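Local coordinates for putative lipase (Bacteroides thetaiotaomicron VPI-5482, PDB 3BZW), which probably acts as a GDSL-type lipase or acylhydrolase of the SGNH hydrolase clan, with lysophospholipids as possible substrates, at residues K48-L53 against P61-I66; P212-N217 against M256-A261; M222-E227 against I231-A236. All blocks are in the same frame, centred on the assembly; numbering follows the deposited sequence.

From the N terminus, interaction 1 comes first and closes a short loop: helix 49-57 ends, the chain turns, and strand 60-63 packs against the helix it has just left. Interaction 2 spans a much longer excursion, with 38 residues between segments 212-217 and 256-261, which carry strand 213-214 and the C-terminal part of helix 245-258. Interaction 3 falls wholly within that excursion, folding residues 222-227 back on 231-236 with three residues between them. Interactions 1 and 2 reach opposite edge strands of the same parallel sheet and meet where Leu53 CD2 lies 4.3 Å from Met256 CB. Interaction 3 touches neither, although interactions 2 and 3 both reach the second subunit.

Interaction 1 of 3, residues K48-L53 against P61-I66; sequences KYWDFL and PFVYGI
Within the beta-alpha-beta unit made of strand 28-33, helix 49-57 and strand 60-63, Trp50 of the helix lays its indole on Val63 and Pro61 of the strand that follows. Val63 CG2 sits over the five-membered ring, 3.7 Å from its centroid and 13° off the normal, a well-centred CH-pi contact. Its nearest ring atom is Trp50 CE2, at 3.6 Å. Pro61 approaches the benzo side obliquely, with Pro61 CG 4.0 Å from Trp50 CE3. The indole reaches the strand with CG lodged between the backbone N and the carbonyl carbon (chi1 41°). On the face opposite Val63, Lys48 CB stands 3.3 Å above the ring plane near the rim, so that the indole is sandwiched between the residue at the helix N-cap position and the strand. The indole nitrogen is satisfied elsewhere, Trp50 NE1 donating to the carbonyl O of Thr37, while Tyr31 of strand 28-33 meets the ring with planes inclined at about 45°. No hydrogen bond crosses between the two segments. Between them the contact therefore rests on dispersion and CH-pi attraction, while the Thr37 bond helps to fix the rotation of the indole.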
loop_
_atom_site.group_PDB
_atom_site.type_symbol
_atom_site.label_atom_id
_atom_site.label_comp_id
_atom_site.label_asym_id
_atom_site.label_seq_id
_atom_site.Cartn_x
_atom_site.Cartn_y
_atom_site.Cartn_z
ATOM N N LYS A 48 1.531 -34.148 31.261
ATOM C CA LYS A 48 0.769 -33.375 30.281
ATOM C C LYS A 48 -0.116 -32.252 30.825
ATOM O O LYS A 48 -0.530 -32.269 31.988
ATOM C CB LYS A 48 -0.058 -34.325 29.405
ATOM C CG LYS A 48 0.786 -35.157 28.425
ATOM C CD LYS A 48 1.614 -36.241 29.128
ATOM C CE LYS A 48 2.521 -36.978 28.146
ATOM N NZ LYS A 48 3.271 -38.103 28.796
ATOM N N TYR A 49 -0.406 -31.283 29.961
ATOM C CA TYR A 49 -1.204 -30.126 30.346
ATOM C C TYR A 49 -2.541 -30.462 31.004
ATOM O O TYR A 49 -2.950 -29.788 31.950
ATOM C CB TYR A 49 -1.409 -29.204 29.133
ATOM C CG TYR A 49 -2.283 -29.761 28.031
ATOM C CD1 TYR A 49 -3.657 -29.525 28.022
ATOM C CD2 TYR A 49 -1.735 -30.504 26.985
ATOM C CE1 TYR A 49 -4.468 -30.011 26.995
ATOM C CE2 TYR A 49 -2.538 -30.999 25.953
ATOM C CZ TYR A 49 -3.900 -30.747 25.965
ATOM O OH TYR A 49 -4.698 -31.216 24.945
ATOM N N TRP A 50 -3.224 -31.497 30.525
ATOM C CA TRP A 50 -4.505 -31.860 31.120
ATOM C C TRP A 50 -4.340 -32.441 32.523
ATOM O O TRP A 50 -5.283 -32.454 33.317
ATOM C CB TRP A 50 -5.269 -32.845 30.225
ATOM C CG TRP A 50 -4.426 -33.907 29.594
ATOM C CD1 TRP A 50 -3.933 -33.913 28.319
ATOM C CD2 TRP A 50 -3.964 -35.111 30.208
ATOM N NE1 TRP A 50 -3.191 -35.049 28.100
ATOM C CE2 TRP A 50 -3.193 -35.802 29.244
ATOM C CE3 TRP A 50 -4.124 -35.678 31.481
ATOM C CZ2 TRP A 50 -2.583 -37.031 29.513
ATOM C CZ3 TRP A 50 -3.515 -36.904 31.748
ATOM C CH2 TRP A 50 -2.753 -37.564 30.765
ATOM N N ASP A 51 -3.136 -32.916 32.827
ATOM C CA ASP A 51 -2.854 -33.481 34.141
ATOM C C ASP A 51 -2.720 -32.327 35.141
ATOM O O ASP A 51 -3.122 -32.436 36.300
ATOM C CB ASP A 51 -1.555 -34.286 34.097
ATOM C CG ASP A 51 -1.586 -35.490 35.013
ATOM O OD1 ASP A 51 -2.066 -35.356 36.156
ATOM O OD2 ASP A 51 -1.123 -36.570 34.592
ATOM N N PHE A 52 -2.149 -31.217 34.681
ATOM C CA PHE A 52 -1.993 -30.042 35.528
ATOM C C PHE A 52 -3.357 -29.407 35.775
ATOM O O PHE A 52 -3.640 -28.933 36.876
ATOM C CB PHE A 52 -1.066 -29.023 34.865
ATOM C CG PHE A 52 0.388 -29.372 34.970
ATOM C CD1 PHE A 52 1.060 -29.242 36.184
ATOM C CD2 PHE A 52 1.089 -29.826 33.857
ATOM C CE1 PHE A 52 2.417 -29.558 36.293
ATOM C CE2 PHE A 52 2.448 -30.146 33.949
ATOM C CZ PHE A 52 3.113 -30.010 35.170
ATOM N N LEU A 53 -4.201 -29.400 34.749
ATOM C CA LEU A 53 -5.534 -28.826 34.881
ATOM C C LEU A 53 -6.377 -29.677 35.824
ATOM O O LEU A 53 -7.237 -29.162 36.542
ATOM C CB LEU A 53 -6.212 -28.719 33.511
ATOM C CG LEU A 53 -5.621 -27.665 32.567
ATOM C CD1 LEU A 53 -6.334 -27.722 31.225
ATOM C CD2 LEU A 53 -5.763 -26.280 33.187
ATOM N N PRO A 61 -10.120 -35.485 33.061
ATOM C CA PRO A 61 -9.749 -35.583 31.650
ATOM C C PRO A 61 -10.106 -36.889 30.942
ATOM O O PRO A 61 -9.834 -37.976 31.444
ATOM C CB PRO A 61 -8.244 -35.373 31.697
ATOM C CG PRO A 61 -7.872 -36.176 32.921
ATOM C CD PRO A 61 -8.981 -35.850 33.928
ATOM N N PHE A 62 -10.733 -36.768 29.778
ATOM C CA PHE A 62 -11.057 -37.922 28.950
ATOM C C PHE A 62 -10.147 -37.650 27.748
ATOM O O PHE A 62 -10.486 -36.865 26.860
ATOM C CB PHE A 62 -12.535 -37.910 28.542
ATOM C CG PHE A 62 -13.492 -37.996 29.706
ATOM C CD1 PHE A 62 -13.271 -38.895 30.750
ATOM C CD2 PHE A 62 -14.636 -37.206 29.740
ATOM C CE1 PHE A 62 -14.178 -39.002 31.806
ATOM C CE2 PHE A 62 -15.549 -37.305 30.791
ATOM C CZ PHE A 62 -15.316 -38.207 31.826
ATOM N N VAL A 63 -8.982 -38.288 27.740
ATOM C CA VAL A 63 -7.985 -38.064 26.695
ATOM C C VAL A 63 -8.002 -39.046 25.536
ATOM O O VAL A 63 -7.924 -40.260 25.728
ATOM C CB VAL A 63 -6.564 -38.052 27.307
ATOM C CG1 VAL A 63 -5.540 -37.692 26.248
ATOM C CG2 VAL A 63 -6.511 -37.074 28.470
ATOM N N TYR A 64 -8.080 -38.508 24.323
ATOM C CA TYR A 64 -8.117 -39.335 23.129
ATOM C C TYR A 64 -6.974 -39.058 22.161
ATOM O O TYR A 64 -6.814 -39.757 21.162
ATOM C CB TYR A 64 -9.478 -39.159 22.446
ATOM C CG TYR A 64 -10.572 -39.777 23.278
ATOM C CD1 TYR A 64 -10.832 -41.144 23.206
ATOM C CD2 TYR A 64 -11.256 -39.028 24.232
ATOM C CE1 TYR A 64 -11.737 -41.751 24.070
ATOM C CE2 TYR A 64 -12.166 -39.627 25.102
ATOM C CZ TYR A 64 -12.397 -40.989 25.017
ATOM O OH TYR A 64 -13.264 -41.595 25.900
ATOM N N GLY A 65 -6.167 -38.048 22.473
ATOM C CA GLY A 65 -5.044 -37.723 21.611
ATOM C C GLY A 65 -4.085 -38.891 21.476
ATOM O O GLY A 65 -3.781 -39.578 22.450
ATOM N N ILE A 66 -3.604 -39.118 20.260
ATOM C CA ILE A 66 -2.674 -40.207 19.999
ATOM C C ILE A 66 -1.526 -39.720 19.124
ATOM O O ILE A 66 -1.732 -38.955 18.182
ATOM C CB ILE A 66 -3.387 -41.382 19.299
ATOM C CG1 ILE A 66 -4.387 -42.020 20.270
ATOM C CG2 ILE A 66 -2.363 -42.408 18.819
ATOM C CD1 ILE A 66 -5.313 -43.034 19.623
#

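Interaction 2 of 3, residues P212-N217 against M256-A261; sequences PVIDFN and MYQLLA
Ile214 is the residue through which strand 213-214 meets the end of helix 245-258; both of its branches touch Gln258, and CD1 alone goes on to Leu259. The apolar part of the contact is made by Ile214, Leu259 and the aliphatic start of Gln258. Ile214 CD1 reaches Leu259 CD2 at 3.6 Å, the two side chains crossing at about a right angle, and it also lies 4.0 Å from Gln258 CB. The other branch, Ile214 CG2, is 4.1 Å from Gln258 CB, so both methyls lie against the same side of that carbon. Ile214 CG2 lies anti to the backbone N and CG1 anti to the carbonyl carbon (chi1 -69°), which turns both branches to the helix. Trimming Ile214 to an alanine would remove both methyls and would probably leave Leu259 CD2 without its partner on the strand and the aliphatic part of Gln258 poorly packed.

The polar groups are engaged differently. Gln258, bent at chi2 (-76°), runs antiparallel past Ile214 and brings Gln258 OE1 to 3.7 Å from Ile214 CG2, a van der Waals contact and not a bond. Its amide nitrogen turns to the assembly instead, with Gln258 NE2 hydrogen-bonded to the carbonyl O of Ala261 of the second subunit. Beyond the strand, an inverse gamma turn centred on Asp215 is closed by Phe216 N donating to Ile214 O at 2.7 Å, and the Asp215 carboxylate forms a salt bridge with Lys203.

Pro212 and Ile214 are both hydrogen-bonded through the backbone to Leu165 of strand 162-166, while Val213 packs on Ile202 of helix 195-210. An edge strand covered by one helix layer through Ile214 and by another through its neighbour is the layering expected of the three-layer alpha/beta/alpha fold of SGNH hydrolases.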
loop_
_atom_site.group_PDB
_atom_site.type_symbol
_atom_site.label_atom_id
_atom_site.label_comp_id
_atom_site.label_asym_id
_atom_site.label_seq_id
_atom_site.Cartn_x
_atom_site.Cartn_y
_atom_site.Cartn_z
ATOM N N PRO A 212 -15.242 -21.074 19.093
ATOM C CA PRO A 212 -14.140 -20.311 19.682
ATOM C C PRO A 212 -12.782 -20.952 19.419
ATOM O O PRO A 212 -12.654 -22.175 19.368
ATOM C CB PRO A 212 -14.497 -20.277 21.169
ATOM C CG PRO A 212 -15.230 -21.574 21.366
ATOM C CD PRO A 212 -16.109 -21.646 20.138
ATOM N N VAL A 213 -11.773 -20.112 19.236
ATOM C CA VAL A 213 -10.424 -20.593 18.990
ATOM C C VAL A 213 -9.467 -19.852 19.910
ATOM O O VAL A 213 -9.521 -18.631 20.004
ATOM C CB VAL A 213 -9.985 -20.336 17.527
ATOM C CG1 VAL A 213 -8.533 -20.791 17.326
ATOM C CG2 VAL A 213 -10.914 -21.064 16.564
ATOM N N ILE A 214 -8.619 -20.599 20.609
ATOM C CA ILE A 214 -7.612 -20.009 21.477
ATOM C C ILE A 214 -6.323 -20.125 20.663
ATOM O O ILE A 214 -5.902 -21.226 20.310
ATOM C CB ILE A 214 -7.483 -20.784 22.810
ATOM C CG1 ILE A 214 -8.756 -20.582 23.641
ATOM C CG2 ILE A 214 -6.258 -20.306 23.590
ATOM C CD1 ILE A 214 -8.731 -21.273 24.983
ATOM N N ASP A 215 -5.718 -18.986 20.340
ATOM C CA ASP A 215 -4.506 -18.976 19.531
ATOM C C ASP A 215 -3.282 -19.363 20.352
ATOM O O ASP A 215 -2.401 -18.541 20.618
ATOM C CB ASP A 215 -4.319 -17.593 18.899
ATOM C CG ASP A 215 -3.309 -17.600 17.761
ATOM O OD1 ASP A 215 -2.847 -18.695 17.370
ATOM O OD2 ASP A 215 -2.982 -16.510 17.252
ATOM N N PHE A 216 -3.251 -20.634 20.736
ATOM C CA PHE A 216 -2.186 -21.224 21.534
ATOM C C PHE A 216 -0.810 -20.948 20.928
ATOM O O PHE A 216 0.163 -20.712 21.650
ATOM C CB PHE A 216 -2.428 -22.733 21.637
ATOM C CG PHE A 216 -2.280 -23.283 23.027
ATOM C CD1 PHE A 216 -2.776 -22.586 24.127
ATOM C CD2 PHE A 216 -1.678 -24.522 23.237
ATOM C CE1 PHE A 216 -2.679 -23.111 25.409
ATOM C CE2 PHE A 216 -1.575 -25.058 24.519
ATOM C CZ PHE A 216 -2.077 -24.351 25.607
ATOM N N ASN A 217 -0.745 -20.982 19.600
ATOM C CA ASN A 217 0.490 -20.735 18.864
ATOM C C ASN A 217 1.164 -19.456 19.348
ATOM O O ASN A 217 2.392 -19.391 19.458
ATOM C CB ASN A 217 0.177 -20.630 17.371
ATOM C CG ASN A 217 1.414 -20.394 16.526
ATOM O OD1 ASN A 217 1.750 -19.255 16.203
ATOM N ND2 ASN A 217 2.105 -21.475 16.169
HETATM N N MSE A 256 -5.315 -22.245 31.479
HETATM C CA MSE A 256 -6.129 -21.938 32.644
HETATM C C MSE A 256 -6.729 -20.538 32.586
HETATM O O MSE A 256 -7.924 -20.358 32.814
HETATM C CB MSE A 256 -5.308 -22.081 33.925
HETATM C CG MSE A 256 -6.129 -21.897 35.186
HETATM SE SE MSE A 256 -5.099 -22.230 36.796
HETATM C CE MSE A 256 -5.585 -20.649 37.780
ATOM N N TYR A 257 -5.909 -19.544 32.270
ATOM C CA TYR A 257 -6.405 -18.174 32.208
ATOM C C TYR A 257 -7.091 -17.802 30.900
ATOM O O TYR A 257 -7.936 -16.910 30.875
ATOM C CB TYR A 257 -5.270 -17.208 32.541
ATOM C CG TYR A 257 -4.878 -17.332 33.992
ATOM C CD1 TYR A 257 -5.657 -16.751 34.992
ATOM C CD2 TYR A 257 -3.790 -18.116 34.375
ATOM C CE1 TYR A 257 -5.365 -16.952 36.339
ATOM C CE2 TYR A 257 -3.494 -18.327 35.715
ATOM C CZ TYR A 257 -4.283 -17.745 36.690
ATOM O OH TYR A 257 -4.002 -17.969 38.013
ATOM N N GLN A 258 -6.736 -18.486 29.818
ATOM C CA GLN A 258 -7.360 -18.225 28.525
ATOM C C GLN A 258 -8.793 -18.767 28.523
ATOM O O GLN A 258 -9.680 -18.200 27.884
ATOM C CB GLN A 258 -6.558 -18.894 27.404
ATOM C CG GLN A 258 -5.229 -18.225 27.088
ATOM C CD GLN A 258 -5.391 -16.940 26.292
ATOM O OE1 GLN A 258 -5.918 -16.951 25.178
ATOM N NE2 GLN A 258 -4.934 -15.827 26.858
ATOM N N LEU A 259 -9.010 -19.869 29.238
ATOM C CA LEU A 259 -10.330 -20.495 29.319
ATOM C C LEU A 259 -11.287 -19.752 30.248
ATOM O O LEU A 259 -12.488 -20.035 30.280
ATOM C CB LEU A 259 -10.192 -21.946 29.788
ATOM C CG LEU A 259 -9.589 -22.936 28.787
ATOM C CD1 LEU A 259 -9.459 -24.304 29.434
ATOM C CD2 LEU A 259 -10.470 -23.016 27.552
ATOM N N LEU A 260 -10.745 -18.809 31.008
ATOM C CA LEU A 260 -11.537 -18.013 31.938
ATOM C C LEU A 260 -12.591 -17.215 31.173
ATOM O O LEU A 260 -13.625 -16.835 31.724
ATOM C CB LEU A 260 -10.619 -17.044 32.690
ATOM C CG LEU A 260 -10.733 -16.937 34.209
ATOM C CD1 LEU A 260 -9.818 -15.821 34.691
ATOM C CD2 LEU A 260 -12.174 -16.653 34.612
ATOM N N ALA A 261 -12.321 -16.974 29.894
ATOM C CA ALA A 261 -13.218 -16.199 29.041
ATOM C C ALA A 261 -14.367 -16.994 28.430
ATOM O O ALA A 261 -15.241 -16.418 27.780
ATOM C CB ALA A 261 -12.414 -15.530 27.929
#

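Interaction 3 of 3, residues M222-E227 against I231-A236; sequences MNPMVE and IYFYDA
A selenium atom poised above an aromatic ring marks this contact: Met222, present as selenomethionine, holds its SE 4.7 Å from the centroid of the Tyr232 ring and 23° off the normal, a rather distant Met-aromatic contact. The same side chain adds a CH-pi contact, Met222 CG lying over the ring face and 3.9 Å from Tyr232 CD2. A bend at the last torsion (chi3 42°) then folds the terminal methyl back, so that Met222 CE rests 4.0 Å from both Tyr232 CB and Phe233 CZ. One flexible chain thus packs against two successive aromatic residues.

Across the contact, Pro224 lies over one face of the Phe233 ring. Pro224 CB is 3.8 Å from the centroid, displaced toward the rim, while Pro224 CD comes within 3.6 Å of Phe233 CZ. Several carbons of the pyrrolidine therefore meet the phenyl group, a CH-pi contact from CB widened by apolar contacts from CG and CD, between two rigid groups.

Local bonds brace the proline. A type I turn runs from Asn223 to Val226, closed by Val226 N donating to Asn223 O at 3.0 Å. It is reinforced by an Asx turn in which Met225 N donates to Asn223 OD1 at 2.9 Å, from 43° out of the carbonyl plane. Asn223 ND2 bonds in turn to the carbonyl O of Trp209 of the second subunit.

Both segments belong to the long connection between helix 216-219 and helix 245-258. Helix 245-258 packs against the contact, with Met222 resting on Arg250 and Met251 and Tyr232 OH hydrogen-bonded to Arg250, while Pro159 of the second subunit packs on Tyr232.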
loop_
_atom_site.group_PDB
_atom_site.type_symbol
_atom_site.label_atom_id
_atom_site.label_comp_id
_atom_site.label_asym_id
_atom_site.label_seq_id
_atom_site.Cartn_x
_atom_site.Cartn_y
_atom_site.Cartn_z
HETATM N N MSE A 222 5.731 -19.802 23.600
HETATM C CA MSE A 222 6.783 -20.805 23.450
HETATM C C MSE A 222 7.213 -20.999 21.995
HETATM O O MSE A 222 6.444 -21.504 21.177
HETATM C CB MSE A 222 6.306 -22.144 24.037
HETATM C CG MSE A 222 6.207 -22.159 25.561
HETATM SE SE MSE A 222 5.112 -23.606 26.282
HETATM C CE MSE A 222 5.712 -25.045 25.124
ATOM N N ASN A 223 8.448 -20.611 21.681
ATOM C CA ASN A 223 8.976 -20.747 20.322
ATOM C C ASN A 223 10.316 -21.481 20.332
ATOM O O ASN A 223 11.349 -20.898 20.669
ATOM C CB ASN A 223 9.165 -19.361 19.695
ATOM C CG ASN A 223 9.484 -19.424 18.211
ATOM O OD1 ASN A 223 9.840 -20.481 17.680
ATOM N ND2 ASN A 223 9.367 -18.287 17.535
ATOM N N PRO A 224 10.321 -22.771 19.948
ATOM C CA PRO A 224 11.563 -23.548 19.927
ATOM C C PRO A 224 12.592 -23.043 18.907
ATOM O O PRO A 224 13.737 -23.496 18.900
ATOM C CB PRO A 224 11.075 -24.971 19.639
ATOM C CG PRO A 224 9.879 -24.741 18.772
ATOM C CD PRO A 224 9.186 -23.575 19.459
HETATM N N MSE A 225 12.185 -22.108 18.051
HETATM C CA MSE A 225 13.104 -21.549 17.066
HETATM C C MSE A 225 14.074 -20.595 17.761
HETATM O O MSE A 225 15.080 -20.191 17.187
HETATM C CB MSE A 225 12.335 -20.827 15.951
HETATM C CG MSE A 225 11.570 -21.760 15.023
HETATM SE SE MSE A 225 12.675 -23.122 14.161
HETATM C CE MSE A 225 13.488 -22.009 12.797
ATOM N N VAL A 226 13.743 -20.225 18.994
ATOM C CA VAL A 226 14.599 -19.368 19.806
ATOM C C VAL A 226 15.250 -20.345 20.782
ATOM O O VAL A 226 14.599 -20.834 21.703
ATOM C CB VAL A 226 13.779 -18.312 20.592
ATOM C CG1 VAL A 226 14.714 -17.469 21.464
ATOM C CG2 VAL A 226 13.011 -17.423 19.628
ATOM N N GLU A 227 16.526 -20.639 20.550
ATOM C CA GLU A 227 17.289 -21.586 21.359
ATOM C C GLU A 227 17.075 -21.514 22.862
ATOM O O GLU A 227 16.938 -22.547 23.518
ATOM C CB GLU A 227 18.780 -21.443 21.054
ATOM C CG GLU A 227 19.214 -22.130 19.768
ATOM C CD GLU A 227 20.633 -21.763 19.367
ATOM O OE1 GLU A 227 21.490 -21.623 20.268
ATOM O OE2 GLU A 227 20.892 -21.625 18.151
ATOM N N ILE A 231 14.132 -24.833 26.651
ATOM C CA ILE A 231 13.986 -25.337 28.010
ATOM C C ILE A 231 12.575 -25.903 28.163
ATOM O O ILE A 231 12.293 -26.632 29.108
ATOM C CB ILE A 231 14.156 -24.215 29.063
ATOM C CG1 ILE A 231 13.223 -23.046 28.727
ATOM C CG2 ILE A 231 15.605 -23.761 29.123
ATOM C CD1 ILE A 231 13.269 -21.907 29.732
ATOM N N TYR A 232 11.692 -25.553 27.228
ATOM C CA TYR A 232 10.310 -26.020 27.249
ATOM C C TYR A 232 10.069 -27.241 26.366
ATOM O O TYR A 232 8.940 -27.728 26.271
ATOM C CB TYR A 232 9.371 -24.903 26.793
ATOM C CG TYR A 232 9.250 -23.758 27.768
ATOM C CD1 TYR A 232 8.729 -23.959 29.043
ATOM C CD2 TYR A 232 9.633 -22.467 27.407
ATOM C CE1 TYR A 232 8.584 -22.904 29.938
ATOM C CE2 TYR A 232 9.492 -21.404 28.291
ATOM C CZ TYR A 232 8.969 -21.631 29.554
ATOM O OH TYR A 232 8.838 -20.586 30.436
ATOM N N PHE A 233 11.121 -27.728 25.717
ATOM C CA PHE A 233 10.993 -28.881 24.835
ATOM C C PHE A 233 11.854 -30.058 25.300
ATOM O O PHE A 233 12.883 -29.870 25.945
ATOM C CB PHE A 233 11.286 -28.444 23.399
ATOM C CG PHE A 233 10.241 -27.507 22.854
ATOM C CD1 PHE A 233 9.152 -27.999 22.136
ATOM C CD2 PHE A 233 10.283 -26.144 23.160
ATOM C CE1 PHE A 233 8.113 -27.147 21.735
ATOM C CE2 PHE A 233 9.252 -25.285 22.765
ATOM C CZ PHE A 233 8.165 -25.787 22.052
ATOM N N TYR A 234 11.420 -31.270 24.964
ATOM C CA TYR A 234 12.074 -32.494 25.429
ATOM C C TYR A 234 13.550 -32.794 25.191
ATOM O O TYR A 234 14.263 -33.153 26.130
ATOM C CB TYR A 234 11.275 -33.716 24.968
ATOM C CG TYR A 234 11.509 -34.917 25.857
ATOM C CD1 TYR A 234 10.938 -34.983 27.129
ATOM C CD2 TYR A 234 12.349 -35.956 25.455
ATOM C CE1 TYR A 234 11.199 -36.052 27.983
ATOM C CE2 TYR A 234 12.617 -37.036 26.304
ATOM C CZ TYR A 234 12.038 -37.073 27.565
ATOM O OH TYR A 234 12.303 -38.129 28.410
ATOM N N ASP A 235 14.019 -32.671 23.957
ATOM C CA ASP A 235 15.407 -33.021 23.671
ATOM C C ASP A 235 16.097 -32.004 22.769
ATOM O O ASP A 235 15.838 -31.943 21.570
ATOM C CB ASP A 235 15.435 -34.413 23.027
ATOM C CG ASP A 235 16.824 -35.036 23.013
ATOM O OD1 ASP A 235 17.773 -34.384 22.538
ATOM O OD2 ASP A 235 16.957 -36.191 23.466
ATOM N N ALA A 236 16.981 -31.208 23.362
ATOM C CA ALA A 236 17.708 -30.180 22.627
ATOM C C ALA A 236 18.365 -30.692 21.346
ATOM O O ALA A 236 18.447 -29.971 20.351
ATOM C CB ALA A 236 18.761 -29.547 23.531
#